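Local coordinates for carbohydrate oxidase (Microdochium nivale, PDB 3RJA), which oxidises the C1 hydroxyl of mono-, oligo- and polysaccharides to the lactone, using FAD and reducing molecular oxygen to hydrogen peroxide, at residues F247-Y252 with W353-V359; S323-I329 with K382-F388. All coordinates share one frame; numbering follows the deposited sequence.

In the fold
Interactions 1 and 2 sample one antiparallel sheet at neighbouring positions: strand 352-359, from interaction 1, lies directly beside strand 384-392, from interaction 2. The joint is made by backbone, with D358 N 2.8 Å from L385 O and Q356 N 2.9 Å from Q387 O, both probable hydrogen bonds. Both contacts are buried, and their centres lie about 11 Å apart. Interaction 1 is the richer in aromatic and charged groups, and four of its residues line the pocket of the bound sugar analogue. Interaction 2 sends only Q387 there; its side-chain contacts are otherwise mostly apolar, and it runs into partly exposed turn residues at K327 and S328.

Interaction 1 of 2, residues F247-Y252 with W353-V359; sequences FRIGDY and WFYQLDV. With ABL ((2R,3R,4R,5R)-4,5-dihydroxy-2-(hydroxymethyl)-6-oxopiperidin-3-yl beta-D-glucopyranoside), chain G.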
ATOM      1  N   PHE A 247      -2.661  10.923 -11.557  1.00 12.02           N
ATOM      2  CA  PHE A 247      -4.084  10.589 -11.697  1.00 12.70           C
ATOM      3  C   PHE A 247      -4.374   9.108 -11.844  1.00 11.60           C
ATOM      4  O   PHE A 247      -3.451   8.273 -12.004  1.00 11.87           O
ATOM      5  CB  PHE A 247      -4.735  11.418 -12.845  1.00 13.18           C
ATOM      6  CG  PHE A 247      -4.398  10.933 -14.254  1.00 12.92           C
ATOM      7  CD1 PHE A 247      -3.155  11.179 -14.823  1.00 12.85           C
ATOM      8  CD2 PHE A 247      -5.347  10.260 -15.005  1.00 14.17           C
ATOM      9  CE1 PHE A 247      -2.857  10.759 -16.147  1.00 14.10           C
ATOM     10  CE2 PHE A 247      -5.062   9.817 -16.339  1.00 13.97           C
ATOM     11  CZ  PHE A 247      -3.828  10.074 -16.894  1.00 13.76           C
ATOM     12  N   ARG A 248      -5.666   8.822 -11.839  1.00 11.74           N
ATOM     13  CA  ARG A 248      -6.183   7.473 -12.081  0.50 13.06           C
ATOM     14  C   ARG A 248      -7.577   7.502 -12.711  1.00 12.91           C
ATOM     15  O   ARG A 248      -8.260   8.518 -12.668  1.00 14.87           O
ATOM     16  CB  ARG A 248      -6.210   6.649 -10.780  0.50 13.46           C
ATOM     17  CG  ARG A 248      -6.900   7.306  -9.552  0.50 15.16           C
ATOM     18  CD  ARG A 248      -7.251   6.213  -8.512  0.50 16.35           C
ATOM     19  NE  ARG A 248      -7.496   6.709  -7.160  0.50 16.99           N
ATOM     20  CZ  ARG A 248      -6.697   6.469  -6.118  0.50 17.83           C
ATOM     21  NH1 ARG A 248      -7.010   6.949  -4.921  0.50 18.12           N
ATOM     22  NH2 ARG A 248      -5.588   5.746  -6.265  0.50 17.55           N
ATOM     23  N   ILE A 249      -7.979   6.382 -13.309  1.00 13.18           N
ATOM     24  CA  ILE A 249      -9.383   6.155 -13.671  1.00 13.09           C
ATOM     25  C   ILE A 249      -9.963   5.332 -12.530  1.00 14.73           C
ATOM     26  O   ILE A 249      -9.354   4.342 -12.093  1.00 14.29           O
ATOM     27  CB  ILE A 249      -9.561   5.327 -14.964  1.00 12.90           C
ATOM     28  CG1 ILE A 249      -8.886   6.004 -16.159  1.00 13.43           C
ATOM     29  CG2 ILE A 249     -11.063   5.065 -15.263  1.00 11.76           C
ATOM     30  CD1 ILE A 249      -8.531   5.027 -17.305  1.00 12.89           C
ATOM     31  N   GLY A 250     -11.138   5.732 -12.048  1.00 15.54           N
ATOM     32  CA  GLY A 250     -11.823   5.002 -10.999  1.00 16.40           C
ATOM     33  C   GLY A 250     -13.301   4.929 -11.329  1.00 16.93           C
ATOM     34  O   GLY A 250     -13.828   5.844 -11.942  1.00 16.74           O
ATOM     35  N   ASP A 251     -13.946   3.827 -10.949  1.00 15.90           N
ATOM     36  CA  ASP A 251     -15.399   3.700 -11.025  1.00 15.97           C
ATOM     37  C   ASP A 251     -15.938   3.146  -9.709  1.00 15.95           C
ATOM     38  O   ASP A 251     -15.648   2.000  -9.357  1.00 16.40           O
ATOM     39  CB  ASP A 251     -15.795   2.787 -12.172  1.00 14.75           C
ATOM     40  CG  ASP A 251     -17.307   2.825 -12.472  1.00 16.02           C
ATOM     41  OD1 ASP A 251     -18.079   3.538 -11.765  1.00 14.23           O
ATOM     42  OD2 ASP A 251     -17.702   2.127 -13.437  1.00 15.25           O
ATOM     43  N   TYR A 252     -16.700   3.982  -9.005  1.00 15.47           N
ATOM     44  CA  TYR A 252     -17.364   3.649  -7.751  1.00 16.62           C
ATOM     45  C   TYR A 252     -18.894   3.580  -7.933  1.00 16.60           C
ATOM     46  O   TYR A 252     -19.626   3.408  -6.960  1.00 16.34           O
ATOM     47  CB  TYR A 252     -17.008   4.700  -6.681  1.00 16.19           C
ATOM     48  CG  TYR A 252     -15.536   5.047  -6.750  1.00 18.27           C
ATOM     49  CD1 TYR A 252     -14.570   4.163  -6.230  1.00 16.49           C
ATOM     50  CD2 TYR A 252     -15.098   6.208  -7.390  1.00 16.83           C
ATOM     51  CE1 TYR A 252     -13.221   4.436  -6.329  1.00 16.35           C
ATOM     52  CE2 TYR A 252     -13.729   6.489  -7.493  1.00 17.05           C
ATOM     53  CZ  TYR A 252     -12.808   5.595  -6.950  1.00 17.28           C
ATOM     54  OH  TYR A 252     -11.464   5.838  -7.033  1.00 17.95           O
ATOM     55  N   TRP A 353     -18.622  -2.274  -5.151  1.00 15.80           N
ATOM     56  CA  TRP A 353     -17.332  -2.664  -5.709  1.00 15.97           C
ATOM     57  C   TRP A 353     -16.753  -1.459  -6.424  1.00 17.02           C
ATOM     58  O   TRP A 353     -17.506  -0.572  -6.840  1.00 16.81           O
ATOM     59  CB  TRP A 353     -17.416  -3.887  -6.650  1.00 14.59           C
ATOM     60  CG  TRP A 353     -18.281  -3.693  -7.891  1.00 15.79           C
ATOM     61  CD1 TRP A 353     -19.580  -4.141  -8.075  1.00 16.14           C
ATOM     62  CD2 TRP A 353     -17.919  -3.024  -9.117  1.00 15.67           C
ATOM     63  NE1 TRP A 353     -20.037  -3.776  -9.321  1.00 16.01           N
ATOM     64  CE2 TRP A 353     -19.054  -3.082  -9.980  1.00 16.25           C
ATOM     65  CE3 TRP A 353     -16.758  -2.366  -9.565  1.00 16.05           C
ATOM     66  CZ2 TRP A 353     -19.048  -2.528 -11.284  1.00 15.64           C
ATOM     67  CZ3 TRP A 353     -16.756  -1.795 -10.846  1.00 16.26           C
ATOM     68  CH2 TRP A 353     -17.905  -1.868 -11.687  1.00 16.02           C
ATOM     69  N   PHE A 354     -15.422  -1.443  -6.563  1.00 14.58           N
ATOM     70  CA  PHE A 354     -14.739  -0.503  -7.434  1.00 13.72           C
ATOM     71  C   PHE A 354     -13.484  -1.114  -8.089  1.00 13.43           C
ATOM     72  O   PHE A 354     -12.970  -2.152  -7.642  1.00 13.14           O
ATOM     73  CB  PHE A 354     -14.430   0.809  -6.702  1.00 12.33           C
ATOM     74  CG  PHE A 354     -13.351   0.695  -5.653  1.00 14.33           C
ATOM     75  CD1 PHE A 354     -12.008   0.649  -6.020  1.00 13.94           C
ATOM     76  CD2 PHE A 354     -13.685   0.672  -4.286  1.00 15.02           C
ATOM     77  CE1 PHE A 354     -10.995   0.567  -5.040  1.00 14.99           C
ATOM     78  CE2 PHE A 354     -12.697   0.598  -3.301  1.00 15.51           C
ATOM     79  CZ  PHE A 354     -11.341   0.542  -3.682  1.00 16.54           C
ATOM     80  N   TYR A 355     -13.021  -0.483  -9.167  1.00 13.36           N
ATOM     81  CA  TYR A 355     -11.636  -0.668  -9.625  1.00 13.62           C
ATOM     82  C   TYR A 355     -10.988   0.722  -9.660  1.00 13.88           C
ATOM     83  O   TYR A 355     -11.670   1.737  -9.777  1.00 15.17           O
ATOM     84  CB  TYR A 355     -11.561  -1.329 -11.010  1.00 12.75           C
ATOM     85  CG  TYR A 355     -12.113  -0.446 -12.111  1.00 13.98           C
ATOM     86  CD1 TYR A 355     -11.330   0.554 -12.681  1.00 13.88           C
ATOM     87  CD2 TYR A 355     -13.436  -0.605 -12.575  1.00 13.89           C
ATOM     88  CE1 TYR A 355     -11.827   1.363 -13.683  1.00 14.95           C
ATOM     89  CE2 TYR A 355     -13.949   0.197 -13.581  1.00 14.12           C
ATOM     90  CZ  TYR A 355     -13.134   1.183 -14.127  1.00 15.26           C
ATOM     91  OH  TYR A 355     -13.605   2.009 -15.109  1.00 16.16           O
ATOM     92  N   GLN A 356      -9.667   0.756  -9.551  1.00 14.23           N
ATOM     93  CA  GLN A 356      -8.874   1.956  -9.805  1.00 13.23           C
ATOM     94  C   GLN A 356      -7.768   1.566 -10.747  1.00 13.45           C
ATOM     95  O   GLN A 356      -7.061   0.577 -10.504  1.00 15.36           O
ATOM     96  CB  GLN A 356      -8.292   2.534  -8.511  1.00 12.54           C
ATOM     97  CG  GLN A 356      -9.369   2.940  -7.534  1.00 13.32           C
ATOM     98  CD  GLN A 356      -8.865   3.290  -6.165  1.00 14.43           C
ATOM     99  OE1 GLN A 356      -9.392   4.195  -5.502  1.00 15.86           O
ATOM    100  NE2 GLN A 356      -7.857   2.571  -5.714  1.00 16.07           N
ATOM    101  N   LEU A 357      -7.637   2.327 -11.834  1.00 12.84           N
ATOM    102  CA  LEU A 357      -6.524   2.193 -12.753  1.00 12.45           C
ATOM    103  C   LEU A 357      -5.583   3.387 -12.549  1.00 11.77           C
ATOM    104  O   LEU A 357      -5.800   4.479 -13.122  1.00 10.11           O
ATOM    105  CB  LEU A 357      -7.016   2.112 -14.194  1.00 13.11           C
ATOM    106  CG  LEU A 357      -8.181   1.164 -14.574  1.00 14.87           C
ATOM    107  CD1 LEU A 357      -8.464   1.190 -16.094  1.00 15.45           C
ATOM    108  CD2 LEU A 357      -7.984  -0.269 -14.148  1.00 14.08           C
ATOM    109  N   ASP A 358      -4.562   3.144 -11.716  1.00 10.68           N
ATOM    110  CA  ASP A 358      -3.594   4.177 -11.353  0.50 11.19           C
ATOM    111  C   ASP A 358      -2.466   4.300 -12.370  1.00 10.93           C
ATOM    112  O   ASP A 358      -1.875   3.311 -12.774  1.00  9.87           O
ATOM    113  CB  ASP A 358      -3.030   3.933  -9.950  0.50 10.85           C
ATOM    114  CG  ASP A 358      -4.014   4.331  -8.873  0.50 12.04           C
ATOM    115  OD1 ASP A 358      -4.963   3.555  -8.645  0.50 12.15           O
ATOM    116  OD2 ASP A 358      -3.876   5.438  -8.293  0.50 12.13           O
ATOM    117  N   VAL A 359      -2.187   5.539 -12.771  1.00 11.38           N
ATOM    118  CA  VAL A 359      -1.076   5.834 -13.662  1.00 11.05           C
ATOM    119  C   VAL A 359       0.237   5.816 -12.859  1.00 11.30           C
ATOM    120  O   VAL A 359       0.668   6.823 -12.265  1.00 13.04           O
ATOM    121  CB  VAL A 359      -1.346   7.135 -14.446  1.00 11.62           C
ATOM    122  CG1 VAL A 359      -0.134   7.572 -15.247  1.00 10.95           C
ATOM    123  CG2 VAL A 359      -2.572   6.935 -15.377  1.00 12.43           C
TER
HETATM  124  C1A ABL G 604      -6.969   2.102  -1.487  1.00 42.43           C
HETATM  125  O1A ABL G 604      -5.803   1.710  -1.726  1.00 45.61           O
HETATM  126  C2A ABL G 604      -7.578   3.291  -2.258  1.00 42.65           C
HETATM  127  O2A ABL G 604      -6.521   4.207  -2.539  1.00 39.75           O
HETATM  128  C3A ABL G 604      -8.727   3.998  -1.496  1.00 38.30           C
HETATM  129  O3A ABL G 604      -9.401   4.853  -2.453  1.00 38.64           O
HETATM  130  C4A ABL G 604      -9.718   2.962  -1.001  1.00 40.88           C
HETATM  131  O1  ABL G 604     -10.840   3.578  -0.320  1.00 43.18           O
HETATM  132  C5A ABL G 604      -8.996   2.003   0.007  1.00 40.31           C
HETATM  133  N5  ABL G 604      -7.725   1.473  -0.555  1.00 39.74           N
HETATM  134  C6A ABL G 604      -9.851   0.759   0.362  1.00 39.00           C
HETATM  135  O6A ABL G 604      -9.545   0.204   1.655  1.00 35.72           O
HETATM  136  C1  ABL G 604     -12.091   3.776  -1.039  1.00 45.15           C
HETATM  137  C2  ABL G 604     -13.280   3.836  -0.047  1.00 46.58           C
HETATM  138  O2  ABL G 604     -13.317   2.611   0.694  1.00 51.76           O
HETATM  139  C3  ABL G 604     -14.580   4.073  -0.827  1.00 48.71           C
HETATM  140  O3  ABL G 604     -15.705   4.159   0.046  1.00 50.06           O
HETATM  141  C4  ABL G 604     -14.416   5.355  -1.706  1.00 46.14           C
HETATM  142  O4  ABL G 604     -15.591   5.647  -2.449  1.00 48.59           O
HETATM  143  C5  ABL G 604     -13.224   5.184  -2.657  1.00 44.99           C
HETATM  144  O5  ABL G 604     -12.042   4.935  -1.857  1.00 45.16           O
HETATM  145  C6  ABL G 604     -13.032   6.390  -3.585  1.00 40.74           C
HETATM  146  O6  ABL G 604     -12.927   7.610  -2.924  1.00 36.37           O
HETATM  147  O   HOH W   1      -0.257   9.257 -11.365  1.00  9.27           O
HETATM  148  O   HOH W   2     -18.565   0.286  -9.124  1.00 17.04           O
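V359 lays its CG2 methyl over one face of the F247 ring, a CH-pi contact 3.9 Å from CG2 to the ring centroid, on the helix side of the sheet. Y252, R248, Q356 and D358 stand on the sugar side. There the Y252 ring carries C6 of the sugar analogue on one face, has the Q356 amide at its edge with the planes nearly perpendicular (87°), and brings Y252 CD1 to 3.4 Å from F354 CB. The first torsion of Y252, with CG anti to the carbonyl carbon (chi1 -42°), turns the ring back toward strand 353-359; its hydroxyl is hydrogen-bonded to E260. The guanidinium of R248 stacks on the Q356 amide, the planes 17° apart, while the D358 carboxylate comes to its edge. R248 NH2 reaches the syn lone pair of D358 OD2 at 2.7 Å, a salt bridge certain only for this pair of the two conformers modelled for each residue.

Between the two faces the backbone pairs I249 with L357, L357 N to I249 O at 2.7 Å and I249 N to L357 O at 2.9 Å. On the helix side I249 CD1 meets L357 CD1 at 4.0 Å. There too D251 CB lies 3.5 Å from Y355 CE2. Helices 223-239 and 332-345 pack on that side: this is a two-faced antiparallel sheet, helices behind and in front the carbohydrate pocket of an FAD-linked oxidase.

Interaction 2 of 2, residues S323-I329 with K382-F388; sequences SLTLKSI and KLWLIQF. With ABL ((2R,3R,4R,5R)-4,5-dihydroxy-2-(hydroxymethyl)-6-oxopiperidin-3-yl beta-D-glucopyranoside), chain G.
L324 and I386 form a hydrogen-bonded antiparallel pair, with I386 N 2.7 Å from L324 O and L324 N 3.1 Å from I386 O. Around them strands 323-326 and 384-388 run at 166° to one another. One pair further on, L326 N donates to W384 O at 3.0 Å, but the carbonyl of L326 receives two amides, that of W384 at close to a straight line and that of L383 through a weak, bent bond. Two residues thus stand opposite one, the definition of a classic beta bulge, and it falls where the strand pairing gives way to the turn at K327.

On the face holding L324, L326, W384 and I386, the methyl-to-methyl approach of L326 CD1 and I386 CD1 is tight, at 3.5 Å. L324 CD1 comes to the edge of the F388 ring, 4.1 Å from CE2, and helix 403-414 packs on both residues. These strands belong to the antiparallel sheet of the substrate-binding part of this oxidase, whose helices cover this face. The W384 indole meets I329 at about a right angle, I329 CG2 lying 3.6 Å from W384 NE1, and E234 of helix 223-239 accepts hydrogen bonds from both NE1 and the backbone N of I329, so one carboxylate oxygen ties turn and ring together.

The other face carries T325, L385 and Q387. K382, bent at its second torsion (chi2 -55°), folds its aliphatic chain across T325, whose CG2 also touches L385. Beyond them Q387, fully extended with CG anti to the backbone N (chi1 -178°), puts NE2 3.1 Å from O1A of the sugar analogue, a weak hydrogen bond, while Y72 holds its OE1.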
ATOM      1  N   SER A 323      -5.294  -7.375  -7.176  1.00 12.09           N
ATOM      2  CA  SER A 323      -4.519  -6.357  -7.871  1.00 13.09           C
ATOM      3  C   SER A 323      -3.876  -6.898  -9.143  1.00 12.95           C
ATOM      4  O   SER A 323      -3.830  -8.100  -9.363  1.00 11.35           O
ATOM      5  CB  SER A 323      -3.425  -5.763  -6.947  1.00 13.71           C
ATOM      6  OG  SER A 323      -2.323  -6.670  -6.794  1.00 15.14           O
ATOM      7  N   LEU A 324      -3.374  -5.965  -9.955  1.00 13.10           N
ATOM      8  CA  LEU A 324      -2.533  -6.235 -11.119  1.00 12.65           C
ATOM      9  C   LEU A 324      -1.619  -5.059 -11.318  1.00 13.00           C
ATOM     10  O   LEU A 324      -2.023  -3.900 -11.097  1.00 12.84           O
ATOM     11  CB  LEU A 324      -3.372  -6.413 -12.392  1.00 12.24           C
ATOM     12  CG  LEU A 324      -4.082  -7.768 -12.551  1.00 13.06           C
ATOM     13  CD1 LEU A 324      -4.996  -7.761 -13.795  1.00 12.23           C
ATOM     14  CD2 LEU A 324      -3.057  -8.931 -12.596  1.00 12.40           C
ATOM     15  N   THR A 325      -0.388  -5.356 -11.740  1.00 12.73           N
ATOM     16  CA  THR A 325       0.498  -4.340 -12.258  1.00 12.79           C
ATOM     17  C   THR A 325       0.771  -4.783 -13.720  1.00 12.81           C
ATOM     18  O   THR A 325       1.040  -5.939 -13.965  1.00 13.23           O
ATOM     19  CB  THR A 325       1.793  -4.192 -11.395  1.00 13.50           C
ATOM     20  OG1 THR A 325       2.565  -5.417 -11.417  1.00 13.25           O
ATOM     21  CG2 THR A 325       1.444  -3.852  -9.906  1.00 12.64           C
ATOM     22  N   LEU A 326       0.671  -3.874 -14.685  1.00 12.67           N
ATOM     23  CA  LEU A 326       0.825  -4.273 -16.096  1.00 12.44           C
ATOM     24  C   LEU A 326       1.779  -3.381 -16.828  1.00 13.24           C
ATOM     25  O   LEU A 326       1.754  -2.162 -16.627  1.00 11.46           O
ATOM     26  CB  LEU A 326      -0.511  -4.205 -16.838  1.00 11.76           C
ATOM     27  CG  LEU A 326      -1.775  -4.784 -16.190  1.00 12.10           C
ATOM     28  CD1 LEU A 326      -2.999  -4.319 -17.034  1.00 12.28           C
ATOM     29  CD2 LEU A 326      -1.702  -6.325 -16.078  1.00 11.09           C
ATOM     30  N   LYS A 327       2.593  -3.985 -17.710  1.00 13.67           N
ATOM     31  CA  LYS A 327       3.380  -3.187 -18.647  1.00 15.50           C
ATOM     32  C   LYS A 327       2.458  -2.361 -19.532  1.00 14.42           C
ATOM     33  O   LYS A 327       2.740  -1.205 -19.814  1.00 16.11           O
ATOM     34  CB  LYS A 327       4.284  -4.072 -19.524  1.00 15.23           C
ATOM     35  CG  LYS A 327       5.296  -4.836 -18.710  1.00 17.85           C
ATOM     36  CD  LYS A 327       6.395  -5.463 -19.584  1.00 19.44           C
ATOM     37  CE  LYS A 327       7.400  -6.140 -18.688  1.00 20.62           C
ATOM     38  NZ  LYS A 327       8.116  -7.253 -19.415  1.00 22.39           N
ATOM     39  N   SER A 328       1.369  -2.970 -19.971  1.00 12.90           N
ATOM     40  CA  SER A 328       0.412  -2.320 -20.866  1.00 13.68           C
ATOM     41  C   SER A 328      -0.903  -3.012 -20.749  1.00 13.45           C
ATOM     42  O   SER A 328      -0.943  -4.243 -20.606  1.00 13.58           O
ATOM     43  CB  SER A 328       0.842  -2.461 -22.332  1.00 14.18           C
ATOM     44  OG  SER A 328      -0.138  -1.850 -23.180  1.00 14.88           O
ATOM     45  N   ILE A 329      -1.994  -2.274 -20.894  1.00 13.46           N
ATOM     46  CA  ILE A 329      -3.290  -2.977 -20.934  1.00 14.96           C
ATOM     47  C   ILE A 329      -3.774  -3.224 -22.392  1.00 15.84           C
ATOM     48  O   ILE A 329      -4.791  -3.890 -22.626  1.00 16.23           O
ATOM     49  CB  ILE A 329      -4.377  -2.248 -20.084  1.00 14.88           C
ATOM     50  CG1 ILE A 329      -5.474  -3.245 -19.646  1.00 16.26           C
ATOM     51  CG2 ILE A 329      -4.916  -1.035 -20.841  1.00 13.53           C
ATOM     52  CD1 ILE A 329      -6.521  -2.678 -18.663  1.00 18.28           C
ATOM     53  N   LYS A 382       6.221  -1.301 -14.846  1.00 14.25           N
ATOM     54  CA  LYS A 382       4.749  -1.409 -15.014  1.00 14.52           C
ATOM     55  C   LYS A 382       4.112  -0.038 -15.076  1.00 13.69           C
ATOM     56  O   LYS A 382       4.311   0.787 -14.178  1.00 14.49           O
ATOM     57  CB  LYS A 382       4.089  -2.220 -13.885  1.00 14.57           C
ATOM     58  CG  LYS A 382       4.770  -3.582 -13.563  1.00 16.09           C
ATOM     59  CD  LYS A 382       4.888  -4.494 -14.825  1.00 15.59           C
ATOM     60  CE  LYS A 382       5.112  -5.972 -14.489  1.00 14.36           C
ATOM     61  NZ  LYS A 382       6.456  -6.216 -13.909  1.00 14.85           N
ATOM     62  N   LEU A 383       3.332   0.190 -16.127  1.00 13.28           N
ATOM     63  CA  LEU A 383       2.652   1.443 -16.339  1.00 13.20           C
ATOM     64  C   LEU A 383       1.417   1.555 -15.451  1.00 13.41           C
ATOM     65  O   LEU A 383       1.166   2.623 -14.849  1.00 13.09           O
ATOM     66  CB  LEU A 383       2.260   1.615 -17.842  1.00 14.57           C
ATOM     67  CG  LEU A 383       1.702   3.004 -18.174  1.00 14.72           C
ATOM     68  CD1 LEU A 383       2.167   3.503 -19.540  1.00 17.19           C
ATOM     69  CD2 LEU A 383       0.178   3.054 -18.082  1.00 15.66           C
ATOM     70  N   TRP A 384       0.633   0.476 -15.401  1.00 12.37           N
ATOM     71  CA  TRP A 384      -0.619   0.454 -14.635  1.00 12.74           C
ATOM     72  C   TRP A 384      -0.477  -0.265 -13.289  1.00 12.32           C
ATOM     73  O   TRP A 384       0.066  -1.367 -13.221  1.00 13.74           O
ATOM     74  CB  TRP A 384      -1.688  -0.328 -15.419  1.00 12.96           C
ATOM     75  CG  TRP A 384      -2.177   0.358 -16.679  1.00 14.42           C
ATOM     76  CD1 TRP A 384      -1.953  -0.037 -17.981  1.00 14.63           C
ATOM     77  CD2 TRP A 384      -2.997   1.527 -16.752  1.00 14.96           C
ATOM     78  NE1 TRP A 384      -2.579   0.822 -18.857  1.00 15.06           N
ATOM     79  CE2 TRP A 384      -3.230   1.794 -18.132  1.00 15.56           C
ATOM     80  CE3 TRP A 384      -3.543   2.392 -15.790  1.00 14.74           C
ATOM     81  CZ2 TRP A 384      -3.987   2.888 -18.569  1.00 15.48           C
ATOM     82  CZ3 TRP A 384      -4.310   3.481 -16.230  1.00 15.87           C
ATOM     83  CH2 TRP A 384      -4.516   3.720 -17.609  1.00 16.33           C
ATOM     84  N   LEU A 385      -1.010   0.339 -12.243  1.00 12.22           N
ATOM     85  CA  LEU A 385      -1.252  -0.322 -10.961  1.00 12.07           C
ATOM     86  C   LEU A 385      -2.791  -0.371 -10.807  1.00 11.77           C
ATOM     87  O   LEU A 385      -3.462   0.660 -10.873  1.00 11.85           O
ATOM     88  CB  LEU A 385      -0.615   0.463  -9.795  1.00 11.95           C
ATOM     89  CG  LEU A 385      -1.166   0.189  -8.376  1.00 12.34           C
ATOM     90  CD1 LEU A 385      -0.956  -1.244  -7.939  1.00 11.80           C
ATOM     91  CD2 LEU A 385      -0.558   1.094  -7.351  1.00 11.96           C
ATOM     92  N   ILE A 386      -3.338  -1.563 -10.602  1.00 10.93           N
ATOM     93  CA  ILE A 386      -4.781  -1.735 -10.682  1.00 10.81           C
ATOM     94  C   ILE A 386      -5.274  -2.367  -9.405  1.00 10.26           C
ATOM     95  O   ILE A 386      -4.741  -3.395  -8.974  1.00 10.41           O
ATOM     96  CB  ILE A 386      -5.179  -2.617 -11.906  1.00 10.57           C
ATOM     97  CG1 ILE A 386      -4.690  -1.962 -13.214  1.00 10.69           C
ATOM     98  CG2 ILE A 386      -6.698  -2.905 -11.932  1.00  9.11           C
ATOM     99  CD1 ILE A 386      -4.869  -2.867 -14.479  1.00 10.63           C
ATOM    100  N   GLN A 387      -6.280  -1.741  -8.807  1.00 10.81           N
ATOM    101  CA  GLN A 387      -6.958  -2.287  -7.645  1.00 10.49           C
ATOM    102  C   GLN A 387      -8.395  -2.690  -7.989  1.00 11.78           C
ATOM    103  O   GLN A 387      -9.121  -1.936  -8.669  1.00 12.22           O
ATOM    104  CB  GLN A 387      -6.942  -1.293  -6.466  1.00 11.07           C
ATOM    105  CG  GLN A 387      -7.617  -1.906  -5.208  1.00 10.91           C
ATOM    106  CD  GLN A 387      -7.431  -1.109  -3.934  1.00 12.26           C
ATOM    107  OE1 GLN A 387      -7.525  -1.669  -2.832  1.00 12.59           O
ATOM    108  NE2 GLN A 387      -7.213   0.219  -4.064  1.00 11.70           N
ATOM    109  N   PHE A 388      -8.775  -3.885  -7.515  1.00 11.95           N
ATOM    110  CA  PHE A 388     -10.111  -4.454  -7.597  1.00 12.55           C
ATOM    111  C   PHE A 388     -10.564  -4.670  -6.160  1.00 12.87           C
ATOM    112  O   PHE A 388      -9.833  -5.268  -5.369  1.00 14.14           O
ATOM    113  CB  PHE A 388     -10.067  -5.841  -8.262  1.00 13.44           C
ATOM    114  CG  PHE A 388      -9.619  -5.843  -9.703  1.00 13.40           C
ATOM    115  CD1 PHE A 388     -10.529  -5.587 -10.740  1.00 14.74           C
ATOM    116  CD2 PHE A 388      -8.311  -6.147 -10.020  1.00 13.58           C
ATOM    117  CE1 PHE A 388     -10.120  -5.612 -12.075  1.00 15.31           C
ATOM    118  CE2 PHE A 388      -7.879  -6.182 -11.346  1.00 15.39           C
ATOM    119  CZ  PHE A 388      -8.788  -5.914 -12.384  1.00 14.81           C
TER
HETATM  120  C1A ABL G 604      -6.969   2.102  -1.487  1.00 42.43           C
HETATM  121  O1A ABL G 604      -5.803   1.710  -1.726  1.00 45.61           O
HETATM  122  C2A ABL G 604      -7.578   3.291  -2.258  1.00 42.65           C
HETATM  123  O2A ABL G 604      -6.521   4.207  -2.539  1.00 39.75           O
HETATM  124  C3A ABL G 604      -8.727   3.998  -1.496  1.00 38.30           C
HETATM  125  O3A ABL G 604      -9.401   4.853  -2.453  1.00 38.64           O
HETATM  126  C4A ABL G 604      -9.718   2.962  -1.001  1.00 40.88           C
HETATM  127  O1  ABL G 604     -10.840   3.578  -0.320  1.00 43.18           O
HETATM  128  C5A ABL G 604      -8.996   2.003   0.007  1.00 40.31           C
HETATM  129  N5  ABL G 604      -7.725   1.473  -0.555  1.00 39.74           N
HETATM  130  C6A ABL G 604      -9.851   0.759   0.362  1.00 39.00           C
HETATM  131  O6A ABL G 604      -9.545   0.204   1.655  1.00 35.72           O
HETATM  132  C1  ABL G 604     -12.091   3.776  -1.039  1.00 45.15           C
HETATM  133  C2  ABL G 604     -13.280   3.836  -0.047  1.00 46.58           C
HETATM  134  O2  ABL G 604     -13.317   2.611   0.694  1.00 51.76           O
HETATM  135  C3  ABL G 604     -14.580   4.073  -0.827  1.00 48.71           C
HETATM  136  O3  ABL G 604     -15.705   4.159   0.046  1.00 50.06           O
HETATM  137  C4  ABL G 604     -14.416   5.355  -1.706  1.00 46.14           C
HETATM  138  O4  ABL G 604     -15.591   5.647  -2.449  1.00 48.59           O
HETATM  139  C5  ABL G 604     -13.224   5.184  -2.657  1.00 44.99           C
HETATM  140  O5  ABL G 604     -12.042   4.935  -1.857  1.00 45.16           O
HETATM  141  C6  ABL G 604     -13.032   6.390  -3.585  1.00 40.74           C
HETATM  142  O6  ABL G 604     -12.927   7.610  -2.924  1.00 36.37           O